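Local coordinates for uncharacterized protein (Bacteroides caccae, PDB 3NO2), which is of unknown function but folds as a six-bladed beta-propeller related to the Mal s 1 allergenic protein-like family, at residues 226-231 against 247-252. Residues are numbered along the deposited sequence; the frame is centred on the assembly and turned at random.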
loop_
_atom_site.group_PDB
_atom_site.type_symbol
_atom_site.label_atom_id
_atom_site.label_comp_id
_atom_site.label_asym_id
_atom_site.label_seq_id
_atom_site.Cartn_x
_atom_site.Cartn_y
_atom_site.Cartn_z
ATOM N N LEU A 226 12.900 2.319 6.935
ATOM C CA LEU A 226 11.546 1.954 6.522
ATOM C C LEU A 226 10.584 3.128 6.740
ATOM O O LEU A 226 10.569 3.700 7.831
ATOM C CB LEU A 226 11.084 0.770 7.417
ATOM C CG LEU A 226 9.766 0.091 7.117
ATOM C CD1 LEU A 226 9.859 -0.634 5.756
ATOM C CD2 LEU A 226 9.374 -0.915 8.199
ATOM N N TYR A 227 9.769 3.453 5.741
ATOM C CA TYR A 227 8.581 4.276 5.966
ATOM C C TYR A 227 7.441 3.414 6.431
ATOM O O TYR A 227 7.212 2.322 5.874
ATOM C CB TYR A 227 8.139 5.028 4.702
ATOM C CG TYR A 227 9.081 6.092 4.187
ATOM C CD1 TYR A 227 9.506 7.144 4.964
ATOM C CD2 TYR A 227 9.484 6.076 2.874
ATOM C CE1 TYR A 227 10.375 8.104 4.456
ATOM C CE2 TYR A 227 10.351 7.026 2.372
ATOM C CZ TYR A 227 10.781 8.037 3.158
ATOM O OH TYR A 227 11.642 9.024 2.648
ATOM N N ILE A 228 6.701 3.915 7.414
ATOM C CA ILE A 228 5.489 3.269 7.923
ATOM C C ILE A 228 4.373 4.290 7.858
ATOM O O ILE A 228 4.434 5.351 8.487
ATOM C CB ILE A 228 5.668 2.769 9.361
ATOM C CG1 ILE A 228 6.873 1.852 9.487
ATOM C CG2 ILE A 228 4.361 2.120 9.849
ATOM C CD1 ILE A 228 7.241 1.521 10.951
ATOM N N CYS A 229 3.309 3.962 7.132
ATOM C CA CYS A 229 2.088 4.736 7.068
ATOM C C CYS A 229 1.212 4.341 8.281
ATOM O O CYS A 229 0.790 3.198 8.400
ATOM C CB CYS A 229 1.332 4.520 5.776
ATOM S SG CYS A 229 2.259 4.990 4.295
ATOM N N ASN A 230 1.045 5.297 9.191
ATOM C CA ASN A 230 0.441 5.058 10.498
ATOM C C ASN A 230 -0.976 5.596 10.541
ATOM O O ASN A 230 -1.239 6.682 11.042
ATOM C CB ASN A 230 1.307 5.761 11.558
ATOM C CG ASN A 230 0.957 5.370 12.969
ATOM O OD1 ASN A 230 0.450 4.272 13.196
ATOM N ND2 ASN A 230 1.180 6.269 13.944
ATOM N N TRP A 231 -1.901 4.841 9.938
ATOM C CA TRP A 231 -3.225 5.346 9.601
ATOM C C TRP A 231 -4.126 5.300 10.838
ATOM O O TRP A 231 -4.244 4.258 11.512
ATOM C CB TRP A 231 -3.776 4.492 8.445
ATOM C CG TRP A 231 -5.086 4.972 7.862
ATOM C CD1 TRP A 231 -5.264 5.941 6.914
ATOM C CD2 TRP A 231 -6.398 4.497 8.169
ATOM N NE1 TRP A 231 -6.580 6.095 6.624
ATOM C CE2 TRP A 231 -7.302 5.215 7.366
ATOM C CE3 TRP A 231 -6.883 3.506 9.002
ATOM C CZ2 TRP A 231 -8.659 4.977 7.394
ATOM C CZ3 TRP A 231 -8.277 3.273 9.035
ATOM C CH2 TRP A 231 -9.119 4.003 8.259
ATOM N N VAL A 247 5.976 7.862 9.548
ATOM C CA VAL A 247 7.312 7.866 10.140
ATOM C C VAL A 247 8.298 7.203 9.225
ATOM O O VAL A 247 7.956 6.304 8.433
ATOM C CB VAL A 247 7.356 7.183 11.536
ATOM C CG1 VAL A 247 6.456 7.918 12.537
ATOM C CG2 VAL A 247 7.003 5.699 11.472
ATOM N N GLU A 248 9.555 7.613 9.376
ATOM C CA GLU A 248 10.714 6.893 8.879
ATOM C C GLU A 248 11.423 6.349 10.105
ATOM O O GLU A 248 11.774 7.114 11.017
ATOM C CB GLU A 248 11.676 7.784 8.109
ATOM C CG GLU A 248 12.881 7.053 7.557
ATOM C CD GLU A 248 13.872 7.966 6.868
ATOM O OE1 GLU A 248 13.600 9.183 6.716
ATOM O OE2 GLU A 248 14.941 7.442 6.511
ATOM N N ILE A 249 11.645 5.031 10.135
ATOM C CA ILE A 249 12.458 4.410 11.162
ATOM C C ILE A 249 13.770 4.001 10.510
ATOM O O ILE A 249 13.841 3.632 9.332
ATOM C CB ILE A 249 11.779 3.246 11.923
ATOM C CG1 ILE A 249 11.376 2.116 10.992
ATOM C CG2 ILE A 249 10.568 3.775 12.774
ATOM C CD1 ILE A 249 11.073 0.805 11.736
ATOM N N ASP A 250 14.831 4.040 11.298
ATOM C CA ASP A 250 16.131 3.551 10.862
ATOM C C ASP A 250 16.229 2.058 11.173
ATOM O O ASP A 250 15.301 1.445 11.712
ATOM C CB ASP A 250 17.281 4.394 11.480
ATOM C CG ASP A 250 17.444 4.252 12.944
ATOM O OD1 ASP A 250 16.831 3.415 13.611
ATOM O OD2 ASP A 250 18.253 5.084 13.474
ATOM N N SER A 251 17.407 1.501 10.890
ATOM C CA SER A 251 17.600 0.049 11.069
ATOM C C SER A 251 17.564 -0.405 12.537
ATOM O O SER A 251 17.336 -1.576 12.809
ATOM C CB SER A 251 18.910 -0.413 10.420
ATOM O OG SER A 251 20.026 0.169 11.066
ATOM N N GLU A 252 17.747 0.522 13.479
ATOM C CA GLU A 252 17.650 0.246 14.904
ATOM C C GLU A 252 16.243 0.449 15.448
ATOM O O GLU A 252 15.985 0.235 16.635
ATOM C CB GLU A 252 18.617 1.143 15.682
ATOM C CG GLU A 252 20.098 0.811 15.455
ATOM C CD GLU A 252 21.042 1.740 16.233
ATOM O OE1 GLU A 252 20.565 2.524 17.103
ATOM O OE2 GLU A 252 22.268 1.692 15.965
#
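Leu226 with Ile249 and Ile228 with Val247 are the two hydrogen-bonded pairs that join strand 226-231 to strand 246-249, the two middle strands of a four-stranded antiparallel propeller blade. Ile249 N donates to Leu226 O at 2.9 Å and receives Leu226 N on its own carbonyl with an N-H...O angle of 146°, the more bent of the two. Ile228 N reaches Val247 O, also at 2.9 Å, and Val247 N returns to Ile228 O at 3.1 Å. Between the pairs, CA-H...O contacts run from Glu248 CA to Leu226 O and from Tyr227 CA to Val247 O.

On the apolar face, Ile228 CB rests against Val247 CG2 (3.9 Å) and Leu226 CB against Ile249 CG1 (3.8 Å). With chi1 at 60°, Ile249 holds CG1 between its backbone N and carbonyl carbon, close over Leu226; its CD1 then meets Ile228 CD1 diagonally at 4.0 Å. Phe188 of strand 187-191, in the preceding blade, packs on Leu226 and Ile228.

The other face carries the non-hydrogen-bonded pair Tyr227 and Glu248. Glu248 CB approaches the CD1-CE1 side of the ring obliquely (3.9 Å to CD1), while Val247 O lies at the ring edge. The extended Glu248 chain crosses the tyrosine at a slant, its carboxylate turned 63° from the ring plane. Both polar ends converge on Lys22, which forms a salt bridge with Glu248 OE1 and a hydrogen bond with Tyr227 OH. Leu226 and Ile228 thus give the preceding blade an apolar contact, while Lys22, probably balancing the charge of the buried Glu248, ties both strands to the blade that closes the ring with C-terminal strand 270-274.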